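Long-range contacts in fatty acid biosynthesis transcriptional regulator (Streptococcus pneumoniae, PDB 6JBX), which binds DNA as a MarR-family transcription factor and, with acyl-ACP as co-repressor, represses the pneumococcal fatty acid synthesis pathway: residues A[27-32]-A[115-120]; A[46-51]-A[76-81]; A[85-90]-A[101-106]. One frame throughout, in Å; residues are numbered along the deposited sequence.

Contact 1 of 3, residues A[27-32]-A[115-120]; sequences VIEEVN and KRFHKA
Glu-29 and Phe-117 mark the nearest backbone approach, their CA atoms 8.1 Å apart, where the short helical segments 27-32 and 115-120 run at 134° to each other with their axes 11.4 Å apart. That spacing is filled largely by Phe-117, which points toward the other helix; a chi1 of -177° sends its ring on between Glu-29 and Asn-32. On the Glu-29 side, CG and OE2 both lie 3.6 Å from CE2 of Phe-117, and the two side chains cross at about a right angle. The Asn-32 amide slides past the ring the opposite way, its plane 36° from that of the ring and OD1 3.5 Å from CD1 of Phe-117. Helices 11-34 and 105-125 thus meet beside the dimer interface, as in other MarR regulators whose terminal helices join the subunits: Phe-147 of the second subunit also meets the Phe-117 ring, and a bound tridecane lies close to Glu-29. OE2 of Glu-29 reaches CE1 of His-118 at 3.3 Å. Burial of this oxygen without a polar partner in the model might raise the pKa of the carboxylate, unless a charged His-118 offsets it.

Contact 2 of 3, residues A[46-51]-A[76-81]; sequences MHTIDV and TSLNNL
Within the winged helix-turn-helix domain, Thr-48 of helix 43-54 and Leu-81 of helix 71-84 meet where segments 46-51 and 76-81 cross almost perpendicularly. The segment axes lie 10.5 Å apart at an angle of 88°, and the CA atoms of Thr-48 and Ser-77 come within 7.7 Å. Thr-48 points at the other helix and divides its two branches between different neighbours. With chi1 -57° setting OG1 beside the backbone N, the methyl CG2 falls anti to that N and is 3.6 Å from CD1 of Leu-81 and 3.8 Å from CD2 of Leu-78, received between the ends of two leucines. The hydroxyl branch instead faces Ser-77, where Thr-48 OG1 and Ser-77 OG stand 3.6 Å apart, a polar neighbourhood and not a bond. Helix 71-84 is the recognition helix of the MarR fold, following helix 60-67 in the helix-turn-helix. Its far side faces the DNA, with Thr-76 packed on a thymine base and Asn-79 ND2 bonded to a phosphate. The inward side is largely apolar apart from Ser-77, and Leu-81 divides its two methyls between two partners: while CD1 takes Thr-48, CD2 lies 3.9 Å from both CD1 and CG1 of Ile-49. Ile-49 starts out along the flank of its helix, and CG1 and CD1, fully extended at chi2, bring its tip round to this leucine. Helix 105-125 and strand 87-91 close the same core, Ile-110 packing on Ile-49, and Ile-87 on both Leu-78 and Leu-81.

Contact 3 of 3, residues A[85-90]-A[101-106]; sequences GYIERV and LHLTKK. With nucleotides of chain D.
Three backbone atoms converge on Thr-104 OG1: Gly-85 O accepts from it, Gly-107 N donates to it, and Lys-106 N adds a weak capping bond at the start of helix 105-125. The 2.5 Å between Thr-104 OG1 and Gly-85 O is implausibly short and probably imprecise. A chi1 of 68° tucks OG1 between the backbone N and carbonyl carbon of its own residue, where it can serve both the helix end and Gly-85, the positive-phi residue of the Schellman motif that closes helix 71-84. Thr-104 N adds a bond of 3.0 Å to Tyr-86 O. Further along, Glu-88 and His-102 form the antiparallel hydrogen-bonded pair: Glu-88 N gives to His-102 O at 2.8 Å, and His-102 N returns a bond of 3.1 Å to Glu-88 O. On the same face, CB of Glu-88 lies over the His-102 imidazole in a CH-pi contact, 4.0 Å from the ring centroid, while Val-90 CG2 meets that ring at its edge. Lys-106 CD lies over one face of the Tyr-86 ring, offset toward its rim, in a CH-pi contact 4.2 Å from the centroid; the phenol OH is bonded to Asp-40. On the other face of the hairpin, Arg-89 and Leu-101 lie side by side, pointing the same way onto Leu-78. The extended arginine carries NE to 2.8 Å from OP1 of thymidine DT6 of chain D, and NH2 makes a weak bond to OP2 of that phosphate. Glu-82, through a salt bridge to NH1, steadies the guanidinium from the protein side. A two-stranded hairpin between recognition helix and long helix, with a basic side chain at the DNA backbone, is the wing of a winged helix-turn-helix domain.

In the fold
Contacts 1 and 2 are buried helix-helix packing, joined by side chains alone, whereas contact 3 is only partly buried and is joined by backbone hydrogen bonds across the hairpin, with side-chain packing on both faces. Contact 1 lies beside the second subunit and the bound tridecane; contacts 2 and 3 belong to the DNA-binding domain. These two touch directly, their centres about 10 Å apart: Leu-81 O probably accepts from Tyr-86 N where helix 71-84 passes into the hairpin, and Asn-79 weakly bonds Arg-89. Contacts 1 and 3 do not touch, their centres lying about 22 Å apart, yet both use helix 105-125, which therefore links the wing to the dimer region.

Contact 1 of 3, residues A[27-32]-A[115-120]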
# COMPACT_ATOMS: atom_id res chain seq x y z
N VAL A 27 1.91 -1.14 -6.61
CA VAL A 27 2.49 -1.54 -7.86
C VAL A 27 1.42 -1.67 -8.95
O VAL A 27 1.62 -1.25 -10.07
CB VAL A 27 3.30 -2.84 -7.71
CG1 VAL A 27 3.88 -3.25 -9.04
CG2 VAL A 27 4.44 -2.66 -6.71
N ILE A 28 0.29 -2.30 -8.65
CA ILE A 28 -0.75 -2.46 -9.64
C ILE A 28 -1.31 -1.09 -10.04
O ILE A 28 -1.56 -0.86 -11.22
CB ILE A 28 -1.84 -3.42 -9.12
CG1 ILE A 28 -1.28 -4.84 -9.09
CG2 ILE A 28 -3.10 -3.30 -9.99
CD1 ILE A 28 -2.18 -5.86 -8.46
N GLU A 29 -1.46 -0.18 -9.11
CA GLU A 29 -1.94 1.14 -9.46
C GLU A 29 -0.93 1.89 -10.35
O GLU A 29 -1.30 2.58 -11.27
CB GLU A 29 -2.19 1.97 -8.21
CG GLU A 29 -3.30 1.44 -7.33
CD GLU A 29 -3.70 2.42 -6.23
OE1 GLU A 29 -2.81 2.85 -5.45
OE2 GLU A 29 -4.88 2.78 -6.18
N GLU A 30 0.33 1.79 -10.01
CA GLU A 30 1.37 2.41 -10.79
C GLU A 30 1.38 1.81 -12.21
O GLU A 30 1.49 2.55 -13.14
CB GLU A 30 2.71 2.28 -10.09
CG GLU A 30 3.88 2.72 -10.96
CD GLU A 30 4.74 3.90 -10.50
OE1 GLU A 30 5.65 4.27 -11.27
OE2 GLU A 30 4.52 4.44 -9.37
N VAL A 31 1.23 0.51 -12.36
CA VAL A 31 1.23 -0.14 -13.66
C VAL A 31 0.04 0.36 -14.48
O VAL A 31 0.16 0.58 -15.68
CB VAL A 31 1.18 -1.68 -13.55
CG1 VAL A 31 0.72 -2.38 -14.84
CG2 VAL A 31 2.52 -2.23 -13.12
N ASN A 32 -1.10 0.50 -13.86
CA ASN A 32 -2.25 1.03 -14.58
C ASN A 32 -2.01 2.48 -15.07
O ASN A 32 -2.46 2.84 -16.17
CB ASN A 32 -3.49 0.99 -13.69
CG ASN A 32 -4.70 1.63 -14.32
OD1 ASN A 32 -5.12 2.72 -13.91
ND2 ASN A 32 -5.27 0.94 -15.27
N LYS A 115 -9.50 8.35 -11.05
CA LYS A 115 -10.78 8.15 -10.37
C LYS A 115 -11.51 6.96 -10.99
O LYS A 115 -12.24 6.30 -10.28
CB LYS A 115 -11.70 9.37 -10.46
CG LYS A 115 -11.44 10.44 -9.42
CD LYS A 115 -12.44 11.58 -9.56
CE LYS A 115 -11.83 12.95 -9.34
NZ LYS A 115 -12.78 14.04 -9.70
N ARG A 116 -11.36 6.76 -12.29
CA ARG A 116 -12.02 5.61 -12.92
C ARG A 116 -11.45 4.32 -12.30
O ARG A 116 -12.16 3.34 -12.16
CB ARG A 116 -11.83 5.57 -14.44
CG ARG A 116 -12.23 6.85 -15.17
CD ARG A 116 -12.18 6.71 -16.70
NE ARG A 116 -13.47 6.30 -17.28
CZ ARG A 116 -13.86 5.03 -17.47
NH1 ARG A 116 -13.11 4.02 -17.05
NH2 ARG A 116 -15.00 4.77 -18.09
N PHE A 117 -10.17 4.32 -11.91
CA PHE A 117 -9.53 3.17 -11.31
C PHE A 117 -10.15 2.90 -9.94
O PHE A 117 -10.55 1.78 -9.65
CB PHE A 117 -8.02 3.36 -11.22
CG PHE A 117 -7.33 2.13 -10.67
CD1 PHE A 117 -7.03 1.05 -11.49
CD2 PHE A 117 -7.08 2.02 -9.31
CE1 PHE A 117 -6.43 -0.08 -10.97
CE2 PHE A 117 -6.49 0.88 -8.79
CZ PHE A 117 -6.17 -0.17 -9.62
N HIS A 118 -10.21 3.92 -9.10
CA HIS A 118 -10.82 3.82 -7.80
C HIS A 118 -12.30 3.41 -7.90
O HIS A 118 -12.83 2.67 -7.06
CB HIS A 118 -10.68 5.15 -7.05
CG HIS A 118 -9.29 5.43 -6.62
ND1 HIS A 118 -8.48 4.45 -6.05
CD2 HIS A 118 -8.55 6.57 -6.67
CE1 HIS A 118 -7.30 4.97 -5.80
NE2 HIS A 118 -7.32 6.27 -6.15
N LYS A 119 -12.96 3.87 -8.93
CA LYS A 119 -14.33 3.50 -9.07
C LYS A 119 -14.46 2.03 -9.48
O LYS A 119 -15.35 1.34 -8.99
CB LYS A 119 -15.00 4.45 -10.06
CG LYS A 119 -16.46 4.18 -10.33
CD LYS A 119 -17.08 5.33 -11.08
CE LYS A 119 -18.51 5.03 -11.49
NZ LYS A 119 -19.14 6.21 -12.14
N ALA A 120 -13.61 1.53 -10.39
CA ALA A 120 -13.62 0.13 -10.73
C ALA A 120 -13.31 -0.75 -9.51
O ALA A 120 -13.86 -1.83 -9.39
CB ALA A 120 -12.68 -0.16 -11.85

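Contact 2 of 3, residues A[46-51]-A[76-81]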
# COMPACT_ATOMS: atom_id res chain seq x y z
N MET A 46 0.73 10.86 -8.39
CA MET A 46 -0.73 10.85 -8.53
C MET A 46 -1.38 11.22 -7.19
O MET A 46 -2.38 11.91 -7.17
CB MET A 46 -1.22 9.48 -9.01
CG MET A 46 -2.66 9.43 -9.42
SD MET A 46 -3.14 10.46 -10.84
CE MET A 46 -4.18 11.60 -9.95
N HIS A 47 -0.75 10.88 -6.07
CA HIS A 47 -1.35 11.27 -4.78
C HIS A 47 -1.32 12.80 -4.62
O HIS A 47 -2.28 13.37 -4.14
CB HIS A 47 -0.67 10.59 -3.59
CG HIS A 47 -0.91 9.12 -3.54
ND1 HIS A 47 -0.03 8.27 -2.92
CD2 HIS A 47 -1.89 8.36 -4.08
CE1 HIS A 47 -0.46 7.03 -3.06
NE2 HIS A 47 -1.61 7.06 -3.78
N THR A 48 -0.21 13.44 -4.97
CA THR A 48 -0.10 14.89 -4.92
C THR A 48 -1.14 15.51 -5.86
O THR A 48 -1.89 16.39 -5.45
CB THR A 48 1.31 15.37 -5.23
OG1 THR A 48 2.17 14.74 -4.28
CG2 THR A 48 1.46 16.87 -5.14
N ILE A 49 -1.28 14.97 -7.06
CA ILE A 49 -2.25 15.51 -8.00
C ILE A 49 -3.66 15.43 -7.38
O ILE A 49 -4.49 16.35 -7.55
CB ILE A 49 -2.17 14.81 -9.36
CG1 ILE A 49 -0.87 15.19 -10.09
CG2 ILE A 49 -3.39 15.10 -10.21
CD1 ILE A 49 -0.72 14.55 -11.44
N ASP A 50 -3.93 14.34 -6.71
CA ASP A 50 -5.24 14.02 -6.13
C ASP A 50 -5.62 15.04 -5.05
O ASP A 50 -6.71 15.58 -5.06
CB ASP A 50 -5.20 12.60 -5.53
CG ASP A 50 -6.55 12.06 -5.13
OD1 ASP A 50 -7.49 12.20 -5.94
OD2 ASP A 50 -6.64 11.54 -3.99
N VAL A 51 -4.70 15.32 -4.15
CA VAL A 51 -4.93 16.31 -3.12
C VAL A 51 -5.28 17.66 -3.78
O VAL A 51 -6.27 18.31 -3.41
CB VAL A 51 -3.71 16.45 -2.19
CG1 VAL A 51 -3.85 17.64 -1.26
CG2 VAL A 51 -3.47 15.18 -1.40
N THR A 76 9.68 19.25 -3.81
CA THR A 76 10.34 18.53 -4.90
C THR A 76 9.29 17.95 -5.85
O THR A 76 9.41 18.08 -7.06
CB THR A 76 11.29 17.46 -4.34
OG1 THR A 76 12.32 18.22 -3.69
CG2 THR A 76 11.84 16.53 -5.41
N SER A 77 8.27 17.32 -5.30
CA SER A 77 7.25 16.70 -6.10
C SER A 77 6.53 17.78 -6.92
O SER A 77 6.27 17.57 -8.13
CB SER A 77 6.31 15.91 -5.23
OG SER A 77 5.33 15.23 -5.98
N LEU A 78 6.23 18.92 -6.30
CA LEU A 78 5.53 19.99 -7.02
C LEU A 78 6.43 20.53 -8.14
O LEU A 78 5.93 20.81 -9.24
CB LEU A 78 5.13 21.10 -6.05
CG LEU A 78 4.12 20.73 -4.96
CD1 LEU A 78 4.02 21.86 -3.95
CD2 LEU A 78 2.74 20.42 -5.53
N ASN A 79 7.74 20.65 -7.91
CA ASN A 79 8.66 21.12 -8.96
C ASN A 79 8.59 20.18 -10.17
O ASN A 79 8.49 20.66 -11.30
CB ASN A 79 10.12 21.20 -8.48
CG ASN A 79 10.40 22.34 -7.52
OD1 ASN A 79 9.55 23.21 -7.32
ND2 ASN A 79 11.59 22.35 -6.93
N ASN A 80 8.67 18.86 -9.94
CA ASN A 80 8.54 17.87 -11.04
C ASN A 80 7.17 18.00 -11.73
O ASN A 80 7.05 17.88 -12.95
CB ASN A 80 8.78 16.43 -10.56
CG ASN A 80 10.20 16.21 -10.07
OD1 ASN A 80 11.13 16.90 -10.51
ND2 ASN A 80 10.38 15.29 -9.13
N LEU A 81 6.13 18.21 -10.97
CA LEU A 81 4.77 18.20 -11.54
C LEU A 81 4.57 19.51 -12.32
O LEU A 81 3.94 19.52 -13.35
CB LEU A 81 3.73 18.06 -10.42
CG LEU A 81 3.54 16.66 -9.81
CD1 LEU A 81 2.63 16.72 -8.57
CD2 LEU A 81 2.95 15.70 -10.84

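Contact 3 of 3, residues A[85-90]-A[101-106]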
# COMPACT_ATOMS: atom_id res chain seq x y z
N GLY A 85 3.97 19.87 -16.39
CA GLY A 85 2.77 20.51 -16.93
C GLY A 85 1.46 20.08 -16.29
O GLY A 85 0.38 20.32 -16.88
N TYR A 86 1.49 19.54 -15.07
CA TYR A 86 0.24 19.03 -14.40
C TYR A 86 -0.30 20.01 -13.36
O TYR A 86 -1.48 19.96 -13.04
CB TYR A 86 0.51 17.68 -13.76
CG TYR A 86 0.75 16.60 -14.78
CD1 TYR A 86 -0.30 15.95 -15.40
CD2 TYR A 86 2.03 16.21 -15.12
CE1 TYR A 86 -0.09 14.94 -16.33
CE2 TYR A 86 2.26 15.18 -16.03
CZ TYR A 86 1.19 14.58 -16.68
OH TYR A 86 1.38 13.58 -17.61
N ILE A 87 0.53 20.88 -12.83
CA ILE A 87 0.07 21.81 -11.81
C ILE A 87 0.64 23.21 -12.07
O ILE A 87 1.62 23.38 -12.81
CB ILE A 87 0.50 21.33 -10.42
CG1 ILE A 87 2.02 21.48 -10.27
CG2 ILE A 87 0.01 19.92 -10.15
CD1 ILE A 87 2.48 21.79 -8.89
N GLU A 88 0.03 24.21 -11.42
CA GLU A 88 0.54 25.58 -11.42
C GLU A 88 0.60 26.10 -9.99
O GLU A 88 -0.29 25.82 -9.18
CB GLU A 88 -0.34 26.51 -12.25
CG GLU A 88 -0.16 26.31 -13.75
CD GLU A 88 -0.35 27.52 -14.66
OE1 GLU A 88 -0.58 28.64 -14.13
OE2 GLU A 88 -0.28 27.32 -15.91
N ARG A 89 1.69 26.80 -9.71
CA ARG A 89 1.89 27.48 -8.43
C ARG A 89 1.47 28.95 -8.59
O ARG A 89 1.86 29.58 -9.56
CB ARG A 89 3.36 27.50 -8.03
CG ARG A 89 3.91 26.21 -7.45
CD ARG A 89 5.36 26.49 -7.08
NE ARG A 89 5.94 25.48 -6.22
CZ ARG A 89 6.77 24.52 -6.62
NH1 ARG A 89 7.01 24.35 -7.92
NH2 ARG A 89 7.38 23.78 -5.71
N VAL A 90 0.73 29.48 -7.61
CA VAL A 90 0.27 30.89 -7.64
C VAL A 90 0.59 31.56 -6.29
O VAL A 90 0.09 31.09 -5.24
CB VAL A 90 -1.24 30.96 -7.95
CG1 VAL A 90 -1.83 32.33 -7.67
CG2 VAL A 90 -1.51 30.52 -9.38
N LEU A 101 -1.95 26.19 -5.00
CA LEU A 101 -1.69 25.20 -6.06
C LEU A 101 -3.01 24.88 -6.77
O LEU A 101 -4.03 24.75 -6.13
CB LEU A 101 -1.13 23.92 -5.46
CG LEU A 101 0.11 24.07 -4.60
CD1 LEU A 101 0.29 22.81 -3.77
CD2 LEU A 101 1.33 24.35 -5.45
N HIS A 102 -2.94 24.65 -8.07
CA HIS A 102 -4.12 24.16 -8.79
C HIS A 102 -3.68 23.36 -10.01
O HIS A 102 -2.52 23.50 -10.52
CB HIS A 102 -5.07 25.31 -9.16
CG HIS A 102 -4.51 26.27 -10.17
ND1 HIS A 102 -4.59 26.03 -11.54
CD2 HIS A 102 -3.93 27.48 -10.02
CE1 HIS A 102 -4.06 27.05 -12.18
NE2 HIS A 102 -3.65 27.96 -11.28
N LEU A 103 -4.59 22.51 -10.47
CA LEU A 103 -4.29 21.60 -11.55
C LEU A 103 -4.39 22.35 -12.87
O LEU A 103 -5.32 23.10 -13.07
CB LEU A 103 -5.27 20.41 -11.56
CG LEU A 103 -5.22 19.44 -10.38
CD1 LEU A 103 -6.03 18.21 -10.69
CD2 LEU A 103 -3.80 19.04 -10.01
N THR A 104 -3.46 22.07 -13.77
CA THR A 104 -3.61 22.47 -15.16
C THR A 104 -4.72 21.62 -15.79
O THR A 104 -5.31 20.74 -15.14
CB THR A 104 -2.30 22.30 -15.95
OG1 THR A 104 -1.96 20.91 -16.09
CG2 THR A 104 -1.14 23.05 -15.32
N LYS A 105 -5.01 21.87 -17.05
CA LYS A 105 -5.99 21.06 -17.75
C LYS A 105 -5.47 19.63 -17.83
O LYS A 105 -6.24 18.70 -17.75
CB LYS A 105 -6.24 21.58 -19.17
CG LYS A 105 -7.28 20.78 -19.95
CD LYS A 105 -8.54 20.43 -19.14
CE LYS A 105 -9.03 19.00 -19.29
NZ LYS A 105 -10.11 18.65 -18.31
N LYS A 106 -4.16 19.48 -17.99
CA LYS A 106 -3.58 18.17 -18.12
C LYS A 106 -3.74 17.45 -16.79
O LYS A 106 -4.11 16.29 -16.76
CB LYS A 106 -2.12 18.28 -18.58
CG LYS A 106 -1.48 16.97 -19.04
CD LYS A 106 -0.02 17.12 -19.46
CE LYS A 106 0.53 15.88 -20.14
NZ LYS A 106 2.01 15.92 -20.25
P DT D 6 7.64 26.25 -2.97
OP1 DT D 6 7.37 26.83 -4.29
OP2 DT D 6 7.19 24.89 -2.57
O5' DT D 6 9.21 26.33 -2.77
C5' DT D 6 9.89 27.56 -2.97
C4' DT D 6 11.33 27.36 -2.59
O4' DT D 6 11.41 27.00 -1.21
C3' DT D 6 12.00 26.22 -3.35
O3' DT D 6 12.90 26.83 -4.26
C2' DT D 6 12.76 25.44 -2.29
C1' DT D 6 12.63 26.33 -1.05
N1 DT D 6 12.56 25.60 0.21
C2 DT D 6 13.68 25.60 1.01
O2 DT D 6 14.72 26.16 0.70
N3 DT D 6 13.54 24.91 2.18
C4 DT D 6 12.42 24.24 2.63
O4 DT D 6 12.44 23.66 3.70
C5 DT D 6 11.30 24.25 1.72
C7 DT D 6 10.05 23.54 2.11
C6 DT D 6 11.41 24.94 0.58